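Local structure of type C neurotoxin (Clostridium botulinum, 3PME) at residues Ser301-Ile313 / Val326-Ile340. The protein is the receptor-binding domain of a C/D mosaic botulinum neurotoxin and probably helps attach the toxin to nerve-cell membranes through gangliosides or phospholipid. Residues are numbered along the deposited sequence; the frame is centred on the assembly and turned at random.
Sequences SREYMIIRDTDTI and VYALKLQSNLGNYGI
Asp309 O, 3.4 Å from Tyr327 CD1, is gripped side-on by two nitrogens of Arg308: NE at 2.9 Å and, less straight, NH1 at 3.3 Å. It lies in the guanidinium plane, so Arg308 folds back on the carbonyl of the residue that follows it and its rotation is fixed. A bend at chi3 (80°) lays the guanidinium flat on Tyr327: CZ of Arg308 sits 3.7 Å from the ring centroid, 3° off the normal, with the planes 10° apart, a stacked cation-pi pair. Ile340 CD1 covers the opposite guanidinium face, and a water joins Arg308 NH2 to Tyr327 OH.

Farther along, strands 302-308 and 326-332 run antiparallel. Met305 with Gln332 and Ile307 with Lys330 are hydrogen-bonded pairs, each closed by two N-H...O=C bonds; Asp309 N to Ala328 O continues the series. Ile306, Leu329 and Leu331 share one face, where Leu256 of strand 255-260 touches all three; this sheet belongs to the C-terminal receptor-binding domain, of the beta-trefoil family. On the other face Met305 SD reaches the edge of the Tyr338 ring, 4.0 Å from its CD2, a Met-aromatic contact. Gln332 NE2 lies above one face of that ring, offset toward its rim, while donating almost straight to Asn334 O (2.8 Å), which holds the amide in place.

Asp309 OD1 is 4.0 Å from Lys330 NZ, too long for a salt bridge, whereas OD2 pairs with Arg377. Stack, side-on grip and Ile340 cover together fix the guanidinium's orientation, ring and carbonyl probably helping to offset its charge.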
loop_
_atom_site.group_PDB
_atom_site.type_symbol
_atom_site.label_atom_id
_atom_site.label_comp_id
_atom_site.label_asym_id
_atom_site.label_seq_id
_atom_site.Cartn_x
_atom_site.Cartn_y
_atom_site.Cartn_z
ATOM N N SER A 301 30.951 1.988 3.168
ATOM C CA SER A 301 31.422 3.200 2.503
ATOM C C SER A 301 31.849 3.033 1.050
ATOM O O SER A 301 32.646 3.820 0.543
ATOM C CB SER A 301 32.558 3.841 3.301
ATOM O OG SER A 301 32.087 4.297 4.550
ATOM N N ARG A 302 31.317 2.024 0.371
ATOM C CA ARG A 302 31.501 1.931 -1.074
ATOM C C ARG A 302 30.174 1.589 -1.724
ATOM O O ARG A 302 29.409 0.780 -1.192
ATOM C CB ARG A 302 32.557 0.892 -1.449
ATOM C CG ARG A 302 32.675 0.676 -2.946
ATOM C CD ARG A 302 33.972 -0.034 -3.337
ATOM N NE ARG A 302 35.130 0.822 -3.114
ATOM C CZ ARG A 302 35.520 1.793 -3.937
ATOM N NH1 ARG A 302 34.849 2.053 -5.059
ATOM N NH2 ARG A 302 36.590 2.513 -3.629
ATOM N N GLU A 303 29.913 2.208 -2.868
ATOM C CA GLU A 303 28.694 1.954 -3.637
ATOM C C GLU A 303 28.900 0.784 -4.599
ATOM O O GLU A 303 29.865 0.753 -5.362
ATOM C CB GLU A 303 28.296 3.210 -4.417
ATOM C CG GLU A 303 26.945 3.090 -5.118
ATOM C CD GLU A 303 26.478 4.395 -5.743
ATOM O OE1 GLU A 303 27.316 5.298 -5.985
ATOM O OE2 GLU A 303 25.252 4.526 -5.981
ATOM N N TYR A 304 27.987 -0.184 -4.563
ATOM C CA TYR A 304 28.069 -1.336 -5.440
ATOM C C TYR A 304 26.781 -1.460 -6.225
ATOM O O TYR A 304 25.746 -0.952 -5.796
ATOM C CB TYR A 304 28.213 -2.623 -4.622
ATOM C CG TYR A 304 29.471 -2.698 -3.796
ATOM C CD1 TYR A 304 30.628 -3.267 -4.322
ATOM C CD2 TYR A 304 29.501 -2.193 -2.498
ATOM C CE1 TYR A 304 31.795 -3.343 -3.567
ATOM C CE2 TYR A 304 30.661 -2.258 -1.736
ATOM C CZ TYR A 304 31.799 -2.840 -2.279
ATOM O OH TYR A 304 32.946 -2.908 -1.522
ATOM N N MET A 305 26.837 -2.143 -7.365
ATOM C CA MET A 305 25.613 -2.566 -8.033
ATOM C C MET A 305 25.457 -4.080 -7.918
ATOM O O MET A 305 26.444 -4.806 -7.863
ATOM C CB MET A 305 25.584 -2.128 -9.501
ATOM C CG MET A 305 26.607 -2.802 -10.373
ATOM S SD MET A 305 26.486 -2.215 -12.082
ATOM C CE MET A 305 24.811 -2.681 -12.468
ATOM N N ILE A 306 24.215 -4.551 -7.828
ATOM C CA ILE A 306 23.957 -5.972 -7.773
ATOM C C ILE A 306 23.992 -6.562 -9.173
ATOM O O ILE A 306 23.379 -6.027 -10.102
ATOM C CB ILE A 306 22.588 -6.266 -7.120
ATOM C CG1 ILE A 306 22.585 -5.762 -5.672
ATOM C CG2 ILE A 306 22.278 -7.755 -7.186
ATOM C CD1 ILE A 306 21.248 -5.974 -4.941
ATOM N N ILE A 307 24.708 -7.669 -9.326
ATOM C CA ILE A 307 24.734 -8.364 -10.605
ATOM C C ILE A 307 24.407 -9.828 -10.420
ATOM O O ILE A 307 24.547 -10.359 -9.328
ATOM C CB ILE A 307 26.105 -8.246 -11.298
ATOM C CG1 ILE A 307 27.208 -8.883 -10.441
ATOM C CG2 ILE A 307 26.409 -6.781 -11.600
ATOM C CD1 ILE A 307 28.523 -9.139 -11.202
ATOM N N ARG A 308 23.946 -10.452 -11.493
ATOM C CA ARG A 308 23.794 -11.900 -11.542
ATOM C C ARG A 308 25.165 -12.538 -11.750
ATOM O O ARG A 308 25.984 -12.017 -12.507
ATOM C CB ARG A 308 22.889 -12.269 -12.717
ATOM C CG ARG A 308 22.150 -13.575 -12.569
ATOM C CD ARG A 308 21.762 -14.123 -13.937
ATOM N NE ARG A 308 22.921 -14.766 -14.533
ATOM C CZ ARG A 308 22.967 -15.295 -15.748
ATOM N NH1 ARG A 308 24.087 -15.864 -16.159
ATOM N NH2 ARG A 308 21.904 -15.263 -16.546
ATOM N N ASP A 309 25.423 -13.658 -11.084
ATOM C CA ASP A 309 26.628 -14.437 -11.358
ATOM C C ASP A 309 26.485 -15.056 -12.752
ATOM O O ASP A 309 25.375 -15.381 -13.190
ATOM C CB ASP A 309 26.794 -15.530 -10.297
ATOM C CG ASP A 309 28.220 -16.007 -10.158
ATOM O OD1 ASP A 309 29.069 -15.631 -10.990
ATOM O OD2 ASP A 309 28.492 -16.766 -9.207
ATOM N N THR A 310 27.600 -15.197 -13.463
ATOM C CA THR A 310 27.605 -15.775 -14.807
ATOM C C THR A 310 27.487 -17.301 -14.766
ATOM O O THR A 310 26.901 -17.913 -15.660
ATOM C CB THR A 310 28.896 -15.384 -15.561
ATOM O OG1 THR A 310 30.018 -15.854 -14.820
ATOM C CG2 THR A 310 29.001 -13.873 -15.680
ATOM N N ASP A 311 28.051 -17.915 -13.731
ATOM C CA ASP A 311 27.934 -19.363 -13.564
ATOM C C ASP A 311 26.982 -19.729 -12.425
ATOM O O ASP A 311 26.747 -18.923 -11.520
ATOM C CB ASP A 311 29.309 -20.001 -13.353
ATOM C CG ASP A 311 30.117 -20.080 -14.641
ATOM O OD1 ASP A 311 29.555 -19.784 -15.721
ATOM O OD2 ASP A 311 31.308 -20.446 -14.578
ATOM N N THR A 312 26.438 -20.941 -12.481
ATOM C CA THR A 312 25.476 -21.389 -11.467
ATOM C C THR A 312 26.151 -21.677 -10.127
ATOM O O THR A 312 27.374 -21.685 -10.031
ATOM C CB THR A 312 24.728 -22.671 -11.893
ATOM O OG1 THR A 312 25.670 -23.745 -12.032
ATOM C CG2 THR A 312 23.981 -22.464 -13.202
ATOM N N ILE A 313 25.341 -21.963 -9.107
ATOM C CA ILE A 313 25.846 -22.178 -7.753
ATOM C C ILE A 313 26.485 -23.552 -7.562
ATOM O O ILE A 313 27.019 -23.853 -6.497
ATOM C CB ILE A 313 24.739 -21.959 -6.702
ATOM C CG1 ILE A 313 23.544 -22.881 -6.972
ATOM C CG2 ILE A 313 24.272 -20.501 -6.723
ATOM C CD1 ILE A 313 22.537 -22.912 -5.802
ATOM N N VAL A 326 20.502 -22.047 -11.594
ATOM C CA VAL A 326 20.341 -21.210 -10.410
ATOM C C VAL A 326 21.603 -20.380 -10.239
ATOM O O VAL A 326 22.681 -20.937 -10.071
ATOM C CB VAL A 326 20.140 -22.054 -9.143
ATOM C CG1 VAL A 326 20.033 -21.156 -7.914
ATOM C CG2 VAL A 326 18.894 -22.938 -9.271
ATOM N N TYR A 327 21.456 -19.055 -10.284
ATOM C CA TYR A 327 22.590 -18.137 -10.203
ATOM C C TYR A 327 22.511 -17.281 -8.944
ATOM O O TYR A 327 21.474 -16.709 -8.619
ATOM C CB TYR A 327 22.638 -17.217 -11.427
ATOM C CG TYR A 327 22.632 -17.928 -12.750
ATOM C CD1 TYR A 327 23.812 -18.414 -13.305
ATOM C CD2 TYR A 327 21.449 -18.091 -13.455
ATOM C CE1 TYR A 327 23.800 -19.071 -14.526
ATOM C CE2 TYR A 327 21.431 -18.729 -14.680
ATOM C CZ TYR A 327 22.605 -19.218 -15.205
ATOM O OH TYR A 327 22.576 -19.858 -16.422
ATOM N N ALA A 328 23.617 -17.199 -8.228
ATOM C CA ALA A 328 23.716 -16.294 -7.100
ATOM C C ALA A 328 23.784 -14.846 -7.586
ATOM O O ALA A 328 23.981 -14.572 -8.777
ATOM C CB ALA A 328 24.948 -16.629 -6.271
ATOM N N LEU A 329 23.611 -13.927 -6.643
ATOM C CA LEU A 329 23.753 -12.501 -6.915
ATOM C C LEU A 329 25.013 -12.009 -6.222
ATOM O O LEU A 329 25.384 -12.509 -5.158
ATOM C CB LEU A 329 22.531 -11.752 -6.398
ATOM C CG LEU A 329 21.194 -12.228 -6.950
ATOM C CD1 LEU A 329 20.118 -11.330 -6.378
ATOM C CD2 LEU A 329 21.184 -12.180 -8.475
ATOM N N LYS A 330 25.679 -11.025 -6.822
ATOM C CA LYS A 330 26.937 -10.529 -6.277
ATOM C C LYS A 330 26.940 -9.016 -6.305
ATOM O O LYS A 330 26.106 -8.406 -6.964
ATOM C CB LYS A 330 28.119 -11.044 -7.113
ATOM C CG LYS A 330 28.137 -12.558 -7.276
ATOM C CD LYS A 330 29.135 -13.009 -8.325
ATOM C CE LYS A 330 30.556 -12.726 -7.895
ATOM N NZ LYS A 330 31.531 -13.203 -8.920
ATOM N N LEU A 331 27.889 -8.425 -5.585
ATOM C CA LEU A 331 28.125 -6.984 -5.631
ATOM C C LEU A 331 29.274 -6.678 -6.593
ATOM O O LEU A 331 30.296 -7.378 -6.598
ATOM C CB LEU A 331 28.472 -6.452 -4.237
ATOM C CG LEU A 331 27.363 -6.550 -3.181
ATOM C CD1 LEU A 331 27.769 -5.925 -1.854
ATOM C CD2 LEU A 331 26.104 -5.898 -3.719
ATOM N N GLN A 332 29.106 -5.626 -7.385
ATOM C CA GLN A 332 30.137 -5.161 -8.319
ATOM C C GLN A 332 30.444 -3.689 -8.050
ATOM O O GLN A 332 29.535 -2.865 -7.960
ATOM C CB GLN A 332 29.654 -5.340 -9.766
ATOM C CG GLN A 332 30.541 -4.664 -10.810
ATOM C CD GLN A 332 30.153 -5.055 -12.220
ATOM O OE1 GLN A 332 30.168 -6.238 -12.582
ATOM N NE2 GLN A 332 29.785 -4.067 -13.024
ATOM N N SER A 333 31.728 -3.338 -7.943
ATOM C CA SER A 333 32.082 -1.953 -7.616
ATOM C C SER A 333 32.176 -1.058 -8.848
ATOM O O SER A 333 32.057 0.163 -8.737
ATOM C CB SER A 333 33.381 -1.897 -6.808
ATOM O OG SER A 333 34.423 -2.474 -7.553
ATOM N N ASN A 334 32.372 -1.667 -10.018
ATOM C CA ASN A 334 32.275 -0.950 -11.289
ATOM C C ASN A 334 30.822 -0.619 -11.593
ATOM O O ASN A 334 30.008 -1.511 -11.864
ATOM C CB ASN A 334 32.859 -1.784 -12.431
ATOM C CG ASN A 334 34.368 -1.824 -12.409
ATOM O OD1 ASN A 334 35.015 -0.979 -11.786
ATOM N ND2 ASN A 334 34.942 -2.801 -13.101
ATOM N N LEU A 335 30.476 0.660 -11.526
ATOM C CA LEU A 335 29.094 1.067 -11.728
ATOM C C LEU A 335 28.820 1.480 -13.177
ATOM O O LEU A 335 29.644 2.141 -13.806
ATOM C CB LEU A 335 28.745 2.217 -10.785
ATOM C CG LEU A 335 29.029 1.995 -9.299
ATOM C CD1 LEU A 335 28.691 3.251 -8.514
ATOM C CD2 LEU A 335 28.245 0.803 -8.759
ATOM N N GLY A 336 27.655 1.102 -13.690
ATOM C CA GLY A 336 27.256 1.454 -15.041
ATOM C C GLY A 336 26.105 0.589 -15.523
ATOM O O GLY A 336 25.645 -0.296 -14.794
ATOM N N ASN A 337 25.639 0.843 -16.746
ATOM C CA ASN A 337 24.533 0.084 -17.331
ATOM C C ASN A 337 24.977 -1.270 -17.859
ATOM O O ASN A 337 24.722 -1.585 -19.013
ATOM C CB ASN A 337 23.886 0.858 -18.488
ATOM C CG ASN A 337 22.782 1.782 -18.032
ATOM O OD1 ASN A 337 21.833 2.045 -18.777
ATOM N ND2 ASN A 337 22.894 2.280 -16.811
ATOM N N TYR A 338 25.640 -2.060 -17.023
ATOM C CA TYR A 338 26.085 -3.396 -17.412
ATOM C C TYR A 338 24.910 -4.370 -17.502
ATOM O O TYR A 338 24.139 -4.512 -16.556
ATOM C CB TYR A 338 27.115 -3.917 -16.410
ATOM C CG TYR A 338 28.395 -3.122 -16.385
ATOM C CD1 TYR A 338 29.409 -3.388 -17.292
ATOM C CD2 TYR A 338 28.588 -2.108 -15.458
ATOM C CE1 TYR A 338 30.583 -2.670 -17.277
ATOM C CE2 TYR A 338 29.767 -1.383 -15.435
ATOM C CZ TYR A 338 30.755 -1.668 -16.349
ATOM O OH TYR A 338 31.932 -0.953 -16.332
ATOM N N GLY A 339 24.787 -5.050 -18.638
ATOM C CA GLY A 339 23.661 -5.942 -18.872
ATOM C C GLY A 339 23.428 -6.960 -17.767
ATOM O O GLY A 339 22.283 -7.275 -17.418
ATOM N N ILE A 340 24.517 -7.473 -17.216
ATOM C CA ILE A 340 24.464 -8.510 -16.187
ATOM C C ILE A 340 23.792 -8.002 -14.903
ATOM O O ILE A 340 23.353 -8.796 -14.067
ATOM C CB ILE A 340 25.891 -9.079 -15.891
ATOM C CG1 ILE A 340 25.823 -10.325 -15.008
ATOM C CG2 ILE A 340 26.770 -8.031 -15.238
ATOM C CD1 ILE A 340 25.353 -11.577 -15.702
HETATM O O HOH W 1 32.164 1.640 -6.388
HETATM O O HOH W 2 22.763 -17.502 -18.282
HETATM O O HOH W 3 26.176 -18.540 -8.862
#